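Local coordinates for thrombospondin related anonymous protein (Plasmodium falciparum, PDB 4F1J) that probably acts as an adhesin on the surface of the malaria parasite, carrying a von Willebrand factor A domain that binds magnesium, at residues N24-A29 and S81-N86; A147-G152 and K185-P190; A158-L163 and N174-S179. All blocks are in the same frame, centred on the assembly; numbering follows the deposited sequence.

Interaction 1 of 3, residues N24-A29 and S81-N86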
loop_
_atom_site.group_PDB
_atom_site.type_symbol
_atom_site.label_atom_id
_atom_site.label_comp_id
_atom_site.label_asym_id
_atom_site.label_seq_id
_atom_site.Cartn_x
_atom_site.Cartn_y
_atom_site.Cartn_z
ATOM N N ASN A 24 6.795 -0.946 -17.317
ATOM C CA ASN A 24 7.080 -0.914 -15.886
ATOM C C ASN A 24 5.994 -1.581 -15.066
ATOM O O ASN A 24 6.303 -2.268 -14.088
ATOM C CB ASN A 24 7.266 0.508 -15.381
ATOM C CG ASN A 24 8.605 1.085 -15.728
ATOM O OD1 ASN A 24 9.615 0.375 -15.788
ATOM N ND2 ASN A 24 8.648 2.399 -15.908
ATOM N N TRP A 25 4.742 -1.414 -15.473
ATOM C CA TRP A 25 3.630 -2.106 -14.806
ATOM C C TRP A 25 3.828 -3.619 -14.845
ATOM O O TRP A 25 3.685 -4.329 -13.843
ATOM C CB TRP A 25 2.315 -1.753 -15.475
ATOM C CG TRP A 25 1.136 -2.381 -14.852
ATOM C CD1 TRP A 25 0.399 -3.404 -15.335
ATOM C CD2 TRP A 25 0.504 -1.978 -13.620
ATOM N NE1 TRP A 25 -0.636 -3.689 -14.493
ATOM C CE2 TRP A 25 -0.589 -2.834 -13.424
ATOM C CE3 TRP A 25 0.780 -0.996 -12.659
ATOM C CZ2 TRP A 25 -1.426 -2.736 -12.315
ATOM C CZ3 TRP A 25 -0.050 -0.900 -11.564
ATOM C CH2 TRP A 25 -1.137 -1.762 -11.400
ATOM N N VAL A 26 4.171 -4.114 -16.028
ATOM C CA VAL A 26 4.315 -5.548 -16.256
ATOM C C VAL A 26 5.604 -6.092 -15.641
ATOM O O VAL A 26 5.593 -7.141 -14.950
ATOM C CB VAL A 26 4.276 -5.832 -17.783
ATOM C CG1 VAL A 26 4.738 -7.296 -18.093
ATOM C CG2 VAL A 26 2.872 -5.560 -18.320
ATOM N N LYS A 27 6.725 -5.403 -15.881
ATOM C CA LYS A 27 8.029 -5.917 -15.440
ATOM C C LYS A 27 8.393 -5.603 -14.000
ATOM O O LYS A 27 9.209 -6.322 -13.412
ATOM C CB LYS A 27 9.178 -5.480 -16.378
ATOM C CG LYS A 27 9.060 -6.042 -17.797
ATOM C CD LYS A 27 8.871 -7.555 -17.876
ATOM C CE LYS A 27 10.177 -8.333 -17.906
ATOM N NZ LYS A 27 9.940 -9.821 -18.060
ATOM N N HIS A 28 7.767 -4.581 -13.410
ATOM C CA HIS A 28 8.161 -4.141 -12.071
ATOM C C HIS A 28 7.022 -3.969 -11.066
ATOM O O HIS A 28 7.129 -4.512 -9.943
ATOM C CB HIS A 28 8.969 -2.867 -12.128
ATOM C CG HIS A 28 10.196 -2.973 -12.992
ATOM N ND1 HIS A 28 11.230 -3.835 -12.707
ATOM C CD2 HIS A 28 10.548 -2.315 -14.118
ATOM C CE1 HIS A 28 12.167 -3.709 -13.636
ATOM N NE2 HIS A 28 11.775 -2.800 -14.510
ATOM N N ALA A 29 5.981 -3.206 -11.422
ATOM C CA ALA A 29 4.871 -2.911 -10.461
ATOM C C ALA A 29 4.151 -4.173 -10.002
ATOM O O ALA A 29 3.997 -4.402 -8.794
ATOM C CB ALA A 29 3.840 -1.899 -11.043
ATOM N N SER A 81 -3.288 -11.305 -12.094
ATOM C CA SER A 81 -4.378 -10.974 -13.006
ATOM C C SER A 81 -4.391 -9.503 -13.419
ATOM O O SER A 81 -5.102 -9.143 -14.363
ATOM C CB SER A 81 -5.746 -11.361 -12.418
ATOM O OG SER A 81 -6.274 -10.381 -11.547
ATOM N N LEU A 82 -3.622 -8.651 -12.730
ATOM C CA LEU A 82 -3.560 -7.229 -13.090
ATOM C C LEU A 82 -2.823 -7.012 -14.407
ATOM O O LEU A 82 -2.872 -5.928 -14.968
ATOM C CB LEU A 82 -2.869 -6.413 -11.975
ATOM C CG LEU A 82 -3.647 -6.321 -10.661
ATOM C CD1 LEU A 82 -2.762 -5.658 -9.587
ATOM C CD2 LEU A 82 -4.945 -5.573 -10.821
ATOM N N LEU A 83 -2.115 -8.038 -14.865
ATOM C CA LEU A 83 -1.402 -7.990 -16.141
ATOM C C LEU A 83 -2.379 -7.990 -17.296
ATOM O O LEU A 83 -2.210 -7.232 -18.247
ATOM C CB LEU A 83 -0.462 -9.193 -16.266
ATOM C CG LEU A 83 0.682 -9.260 -15.250
ATOM C CD1 LEU A 83 1.384 -10.623 -15.340
ATOM C CD2 LEU A 83 1.678 -8.140 -15.439
ATOM N N SER A 84 -3.429 -8.803 -17.190
ATOM C CA SER A 84 -4.448 -8.950 -18.249
ATOM C C SER A 84 -5.554 -7.906 -18.100
ATOM O O SER A 84 -6.728 -8.244 -17.921
ATOM C CB SER A 84 -5.044 -10.359 -18.195
ATOM O OG SER A 84 -4.018 -11.335 -18.135
ATOM N N THR A 85 -5.158 -6.638 -18.167
ATOM C CA THR A 85 -6.057 -5.503 -18.031
ATOM C C THR A 85 -5.585 -4.359 -18.934
ATOM O O THR A 85 -4.532 -4.456 -19.574
ATOM C CB THR A 85 -5.995 -4.926 -16.603
ATOM O OG1 THR A 85 -4.669 -4.446 -16.373
ATOM C CG2 THR A 85 -6.348 -5.975 -15.549
ATOM N N ASN A 86 -6.347 -3.266 -18.908
ATOM C CA ASN A 86 -6.001 -2.018 -19.581
ATOM C C ASN A 86 -5.114 -1.121 -18.733
ATOM O O ASN A 86 -4.953 0.053 -19.042
ATOM C CB ASN A 86 -7.270 -1.252 -19.996
ATOM C CG ASN A 86 -8.111 -0.785 -18.814
ATOM O OD1 ASN A 86 -7.902 -1.203 -17.666
ATOM N ND2 ASN A 86 -9.081 0.101 -19.090
#

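Interaction 2 of 3, residues A147-G152 and K185-P190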
loop_
_atom_site.group_PDB
_atom_site.type_symbol
_atom_site.label_atom_id
_atom_site.label_comp_id
_atom_site.label_asym_id
_atom_site.label_seq_id
_atom_site.Cartn_x
_atom_site.Cartn_y
_atom_site.Cartn_z
ATOM N N ALA A 147 2.283 3.533 5.624
ATOM C CA ALA A 147 3.622 3.388 5.054
ATOM C C ALA A 147 3.563 3.693 3.570
ATOM O O ALA A 147 2.553 3.434 2.938
ATOM C CB ALA A 147 4.169 1.970 5.298
ATOM N N VAL A 148 4.651 4.226 3.023
ATOM C CA VAL A 148 4.722 4.556 1.609
ATOM C C VAL A 148 6.022 4.054 0.981
ATOM O O VAL A 148 7.126 4.288 1.487
ATOM C CB VAL A 148 4.618 6.079 1.349
ATOM C CG1 VAL A 148 4.832 6.387 -0.139
ATOM C CG2 VAL A 148 3.249 6.641 1.812
ATOM N N PHE A 149 5.875 3.404 -0.161
ATOM C CA PHE A 149 7.007 2.951 -0.979
ATOM C C PHE A 149 6.926 3.748 -2.278
ATOM O O PHE A 149 6.039 3.516 -3.104
ATOM C CB PHE A 149 6.883 1.446 -1.234
ATOM C CG PHE A 149 8.072 0.820 -1.946
ATOM C CD1 PHE A 149 8.122 0.791 -3.335
ATOM C CD2 PHE A 149 9.105 0.227 -1.226
ATOM C CE1 PHE A 149 9.178 0.191 -4.004
ATOM C CE2 PHE A 149 10.181 -0.367 -1.896
ATOM C CZ PHE A 149 10.211 -0.396 -3.269
ATOM N N GLY A 150 7.852 4.688 -2.448
ATOM C CA GLY A 150 7.874 5.575 -3.607
ATOM C C GLY A 150 8.764 5.044 -4.702
ATOM O O GLY A 150 9.816 4.469 -4.435
ATOM N N ILE A 151 8.352 5.262 -5.943
ATOM C CA ILE A 151 9.040 4.684 -7.093
ATOM C C ILE A 151 9.316 5.740 -8.151
ATOM O O ILE A 151 8.417 6.437 -8.581
ATOM C CB ILE A 151 8.217 3.590 -7.768
ATOM C CG1 ILE A 151 7.722 2.581 -6.738
ATOM C CG2 ILE A 151 9.060 2.898 -8.835
ATOM C CD1 ILE A 151 6.692 1.628 -7.251
ATOM N N GLY A 152 10.562 5.808 -8.589
ATOM C CA GLY A 152 10.910 6.611 -9.743
ATOM C C GLY A 152 11.072 8.068 -9.397
ATOM O O GLY A 152 11.128 8.466 -8.213
ATOM N N LYS A 185 12.478 -4.602 -6.454
ATOM C CA LYS A 185 12.390 -5.897 -5.764
ATOM C C LYS A 185 13.497 -6.086 -4.719
ATOM O O LYS A 185 13.380 -6.955 -3.849
ATOM C CB LYS A 185 12.351 -7.074 -6.756
ATOM C CG LYS A 185 10.965 -7.271 -7.396
ATOM C CD LYS A 185 10.990 -8.346 -8.480
ATOM C CE LYS A 185 10.938 -9.735 -7.885
ATOM N NZ LYS A 185 11.005 -10.748 -8.971
ATOM N N ASN A 186 14.554 -5.274 -4.799
ATOM C CA ASN A 186 15.631 -5.281 -3.795
ATOM C C ASN A 186 15.370 -4.396 -2.586
ATOM O O ASN A 186 16.044 -4.528 -1.562
ATOM C CB ASN A 186 16.935 -4.846 -4.441
ATOM C CG ASN A 186 17.317 -5.720 -5.615
ATOM O OD1 ASN A 186 17.646 -5.213 -6.697
ATOM N ND2 ASN A 186 17.280 -7.038 -5.415
ATOM N N VAL A 187 14.406 -3.491 -2.699
ATOM C CA VAL A 187 14.124 -2.517 -1.630
ATOM C C VAL A 187 12.901 -2.963 -0.806
ATOM O O VAL A 187 12.808 -2.647 0.375
ATOM C CB VAL A 187 13.935 -1.081 -2.198
ATOM C CG1 VAL A 187 13.701 -0.066 -1.045
ATOM C CG2 VAL A 187 15.163 -0.668 -3.021
ATOM N N ILE A 188 12.026 -3.763 -1.408
ATOM C CA ILE A 188 10.716 -4.075 -0.799
ATOM C C ILE A 188 10.834 -4.942 0.462
ATOM O O ILE A 188 10.121 -4.724 1.436
ATOM C CB ILE A 188 9.733 -4.716 -1.838
ATOM C CG1 ILE A 188 8.292 -4.786 -1.288
ATOM C CG2 ILE A 188 10.200 -6.113 -2.252
ATOM C CD1 ILE A 188 7.666 -3.456 -0.957
ATOM N N GLY A 189 11.758 -5.901 0.461
ATOM C CA GLY A 189 11.964 -6.747 1.651
ATOM C C GLY A 189 12.384 -5.972 2.889
ATOM O O GLY A 189 11.693 -6.016 3.906
ATOM N N PRO A 190 13.524 -5.246 2.822
ATOM C CA PRO A 190 13.941 -4.382 3.922
ATOM C C PRO A 190 12.866 -3.373 4.349
ATOM O O PRO A 190 12.680 -3.123 5.538
ATOM C CB PRO A 190 15.163 -3.677 3.340
ATOM C CG PRO A 190 15.734 -4.681 2.385
ATOM C CD PRO A 190 14.528 -5.264 1.735
#

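Interaction 3 of 3, residues A158-L163 and N174-S179. With EDO (1,2-ethanediol), chain L.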
loop_
_atom_site.group_PDB
_atom_site.type_symbol
_atom_site.label_atom_id
_atom_site.label_comp_id
_atom_site.label_asym_id
_atom_site.label_seq_id
_atom_site.Cartn_x
_atom_site.Cartn_y
_atom_site.Cartn_z
ATOM N N ALA A 158 9.341 14.703 0.507
ATOM C CA ALA A 158 8.812 15.461 1.639
ATOM C C ALA A 158 7.353 15.082 1.894
ATOM O O ALA A 158 6.963 14.781 3.031
ATOM C CB ALA A 158 8.930 16.967 1.361
ATOM N N PHE A 159 6.551 15.061 0.835
ATOM C CA PHE A 159 5.151 14.739 1.030
ATOM C C PHE A 159 4.958 13.306 1.512
ATOM O O PHE A 159 4.126 13.054 2.370
ATOM C CB PHE A 159 4.310 14.932 -0.223
ATOM C CG PHE A 159 2.943 14.388 -0.067
ATOM C CD1 PHE A 159 1.979 15.125 0.608
ATOM C CD2 PHE A 159 2.642 13.077 -0.458
ATOM C CE1 PHE A 159 0.722 14.612 0.802
ATOM C CE2 PHE A 159 1.405 12.577 -0.257
ATOM C CZ PHE A 159 0.432 13.344 0.387
ATOM N N ASN A 160 5.695 12.358 0.938
ATOM C CA ASN A 160 5.560 10.974 1.388
ATOM C C ASN A 160 5.919 10.831 2.872
ATOM O O ASN A 160 5.248 10.133 3.623
ATOM C CB ASN A 160 6.449 10.061 0.561
ATOM C CG ASN A 160 6.016 9.957 -0.896
ATOM O OD1 ASN A 160 4.875 10.235 -1.264
ATOM N ND2 ASN A 160 6.958 9.573 -1.735
ATOM N N ARG A 161 6.999 11.492 3.287
ATOM C CA ARG A 161 7.434 11.471 4.672
ATOM C C ARG A 161 6.409 12.113 5.603
ATOM O O ARG A 161 6.112 11.534 6.644
ATOM C CB ARG A 161 8.824 12.099 4.790
ATOM C CG ARG A 161 9.926 11.179 4.226
ATOM C CD ARG A 161 11.297 11.848 4.223
ATOM N NE ARG A 161 11.727 12.107 5.589
ATOM C CZ ARG A 161 12.607 11.378 6.281
ATOM N NH1 ARG A 161 13.265 10.361 5.742
ATOM N NH2 ARG A 161 12.863 11.713 7.527
ATOM N N PHE A 162 5.841 13.257 5.196
ATOM C CA PHE A 162 4.784 13.945 5.962
ATOM C C PHE A 162 3.588 12.970 6.136
ATOM O O PHE A 162 3.059 12.779 7.250
ATOM C CB PHE A 162 4.248 15.211 5.240
ATOM C CG PHE A 162 5.100 16.464 5.335
ATOM C CD1 PHE A 162 5.502 16.988 6.561
ATOM C CD2 PHE A 162 5.368 17.215 4.168
ATOM C CE1 PHE A 162 6.230 18.183 6.629
ATOM C CE2 PHE A 162 6.096 18.417 4.222
ATOM C CZ PHE A 162 6.523 18.899 5.452
ATOM N N LEU A 163 3.187 12.339 5.027
ATOM C CA LEU A 163 2.048 11.397 5.030
ATOM C C LEU A 163 2.171 10.283 6.063
ATOM O O LEU A 163 1.175 9.937 6.713
ATOM C CB LEU A 163 1.822 10.778 3.650
ATOM C CG LEU A 163 0.488 10.055 3.483
ATOM C CD1 LEU A 163 -0.621 11.059 3.562
ATOM C CD2 LEU A 163 0.480 9.305 2.149
ATOM N N ASN A 174 11.147 4.868 9.240
ATOM C CA ASN A 174 10.979 3.442 8.979
ATOM C C ASN A 174 9.741 3.114 8.141
ATOM O O ASN A 174 9.699 2.089 7.488
ATOM C CB ASN A 174 11.018 2.644 10.280
ATOM C CG ASN A 174 12.421 2.623 10.889
ATOM O OD1 ASN A 174 13.403 2.452 10.170
ATOM N ND2 ASN A 174 12.519 2.834 12.197
ATOM N N LEU A 175 8.770 4.021 8.119
ATOM C CA LEU A 175 7.547 3.838 7.327
ATOM C C LEU A 175 7.648 4.370 5.896
ATOM O O LEU A 175 6.643 4.413 5.202
ATOM C CB LEU A 175 6.355 4.497 8.025
ATOM C CG LEU A 175 5.958 3.827 9.353
ATOM C CD1 LEU A 175 4.805 4.585 9.977
ATOM C CD2 LEU A 175 5.587 2.369 9.148
ATOM N N TYR A 176 8.855 4.730 5.467
ATOM C CA TYR A 176 9.068 5.225 4.128
ATOM C C TYR A 176 10.311 4.609 3.474
ATOM O O TYR A 176 11.353 4.491 4.101
ATOM C CB TYR A 176 9.171 6.756 4.124
ATOM C CG TYR A 176 9.405 7.289 2.735
ATOM C CD1 TYR A 176 8.458 7.099 1.736
ATOM C CD2 TYR A 176 10.594 7.938 2.388
ATOM C CE1 TYR A 176 8.677 7.536 0.426
ATOM C CE2 TYR A 176 10.805 8.411 1.095
ATOM C CZ TYR A 176 9.853 8.208 0.116
ATOM O OH TYR A 176 10.060 8.678 -1.172
ATOM N N ALA A 177 10.192 4.233 2.210
ATOM C CA ALA A 177 11.345 3.923 1.382
ATOM C C ALA A 177 11.023 4.324 -0.038
ATOM O O ALA A 177 9.849 4.492 -0.404
ATOM C CB ALA A 177 11.700 2.421 1.482
ATOM N N ASP A 178 12.064 4.488 -0.843
ATOM C CA ASP A 178 11.855 4.663 -2.267
ATOM C C ASP A 178 12.913 3.908 -3.082
ATOM O O ASP A 178 13.908 3.395 -2.539
ATOM C CB ASP A 178 11.674 6.148 -2.645
ATOM C CG ASP A 178 12.828 7.036 -2.221
ATOM O OD1 ASP A 178 14.013 6.606 -2.335
ATOM O OD2 ASP A 178 12.561 8.189 -1.815
ATOM N N SER A 179 12.665 3.832 -4.389
ATOM C CA SER A 179 13.468 3.017 -5.304
ATOM C C SER A 179 13.315 3.474 -6.744
ATOM O O SER A 179 12.253 3.941 -7.149
ATOM C CB SER A 179 13.017 1.560 -5.238
ATOM O OG SER A 179 13.828 0.724 -6.068
HETATM C C1 EDO L . 9.773 5.291 12.525
HETATM O O1 EDO L . 10.960 5.875 11.984
HETATM C C2 EDO L . 8.480 5.848 11.932
HETATM O O2 EDO L . 8.423 5.781 10.502
#

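Interaction 1 of 3, residues N24-A29 and S81-N86
Trp25 reaches from helix 22-38 to the backbone of Leu82, tying the helix to the loop after helix 72-80 in this von Willebrand factor A domain. From CB, its CG lies anti to the backbone N (chi1 -179°), which swings the indole across the gap to the loop. CD1 and CE2, on either side of NE1 in the ring, stay 4.1 Å from Leu82 O, while Trp25 NE1 gives that oxygen a hydrogen bond of 3.2 Å. The N-H points almost straight at the oxygen (178°), which lies at the ring edge, in the indole plane. Farther out on the benzo ring, Trp25 CZ2 meets Leu82 CB at 4.0 Å. Tryptophan suits the place because one flat group supplies both a donor and a broad apolar surface; Met14, Val30, Leu87 and Pro88 pack round it.

Beside it, Leu83 CD2 lies 3.8 Å from Val26 CA and 4.0 Å from Val26 CG2, the two side chains crossing near a right angle. Arg22, at the start of the helix, adds a hydrogen bond to Leu83 O. Leu82 O is gripped twice: Trp25 NE1 comes from above its carbonyl plane, and Thr85 OG1 donates from the opposite face at 2.7 Å.

Interaction 2 of 3, residues A147-G152 and K185-P190
Phe149 holds CG anti to its backbone nitrogen (chi1 -174°), a setting that lifts the phenyl ring off strand 145-151 and stands it between Val187 and Ile188 of helix 184-200. Ile188 likewise places CG1 opposite its own N, and the bend at chi2 (61°) then carries CD1 back to the aromatic ring.

The two aliphatic residues use the ring differently. Ile188 CD1 sits over one face, 4.3 Å from the centroid of the Phe149 ring and 24° off the ring normal, a CH-pi contact displaced toward the rim, where Phe149 CD2 is its nearest neighbour at 4.0 Å. Val187 approaches obliquely at the far end of the phenyl group: its CG1 lies 3.6 Å from Phe149 CE2, and its CB is 3.9 Å from Phe149 CZ. The side chains meet through carbon alone. Phenylalanine fits because it is long enough to bridge sheet and helix; short valine meets CE2 and CZ with its CB and CG1, close to the helix backbone, whereas the extra carbon of isoleucine lets CD1 reach the face.

Further residues close round the same ring. Phe191, one turn on along helix 184-200, meets it edge-to-face, and Leu32 of helix 22-38 touches both Phe149 and Ile188, so two helices converge on this strand residue. Val187 also packs on Ala177 and Ser179 of the neighbouring strand 176-179. On the same helix as Val187, Lys185 O accepts a hydrogen bond from Lys35 NZ of helix 22-38, a polar link between the two helices.

Such a hydrophobic layer between a central, mostly parallel sheet and the helices on its face is characteristic of the Rossmann-like alpha/beta fold of von Willebrand factor A domains.

Interaction 3 of 3, residues A158-L163 and N174-S179
Asn160 and Arg161, consecutive on helix 157-163, both lean against the ring of Tyr176 from the same side of its plane, against different halves of the ring. Asn160 takes the outer part: ND2 donates to Tyr176 OH at 3.3 Å with a fairly straight N-H (165°), and the hydroxyl oxygen lies in the plane of the amide. Amide and ring are turned 47° apart, and Asn160 CB comes as near as 3.4 Å to Tyr176 CE1, an oblique approach. On the other half, Arg161 CG rests 3.8 Å from Tyr176 CD2. Only the aliphatic part of the arginine does this; its guanidinium plane stands at 81° to the ring and does not stack on it.

What sets these groups in place lies one step farther out. Tyr176 CG is anti to the backbone N, which sends the ring toward the helix, and its OH also makes a weak bond of 2.6 Å to Asp178 OD2, two residues on. The hydroxyl is thus held by the amide and, more weakly, by the carboxylate. The arginine chain bends at chi3 and turns its head to the connecting loop, where NE binds His167 O and NH2 binds Gly171 O. Underneath, Val148 of strand 145-151 touches both Asn160 and Tyr176. A 1,2-ethanediol, probably from the crystallisation liquor, accepts through O1 from Asn174 N at 2.9 Å and through O2 from Leu175 N at 3.0 Å.

Tyrosine offers a flat apolar surface and a polar end together; asparagine is short enough to bring its amide to the hydroxyl, and arginine gives the ring an aliphatic stem while its head reaches loop carbonyls. Helix 157-163 here packs on the second strand of its own beta-alpha-beta unit, 145-151 to 176-179, the repeating element of the Rossmann-like A-domain fold.

Along the chain interaction 1 closes first; interaction 3 is then nested inside the loop closed by interaction 2. Interactions 2 and 3 have centres about 10 Å apart and share the sheet: strands 145-151 and 176-179 are neighbours, with Gly150 N probably hydrogen-bonded to Ala177 O. Helix 184-200 covers one face and helix 157-163 the other, so the two contacts sandwich this edge of the sheet. Interaction 1 lies about 17 Å from interaction 2, centre to centre, and about 24 Å from interaction 3; helix 22-38 connects it to interaction 2 through Leu32. All three are packing contacts of the A domain that binds magnesium through Ser17, Ser19 and Asp123 and, at a second site, Ser95 and Asp131.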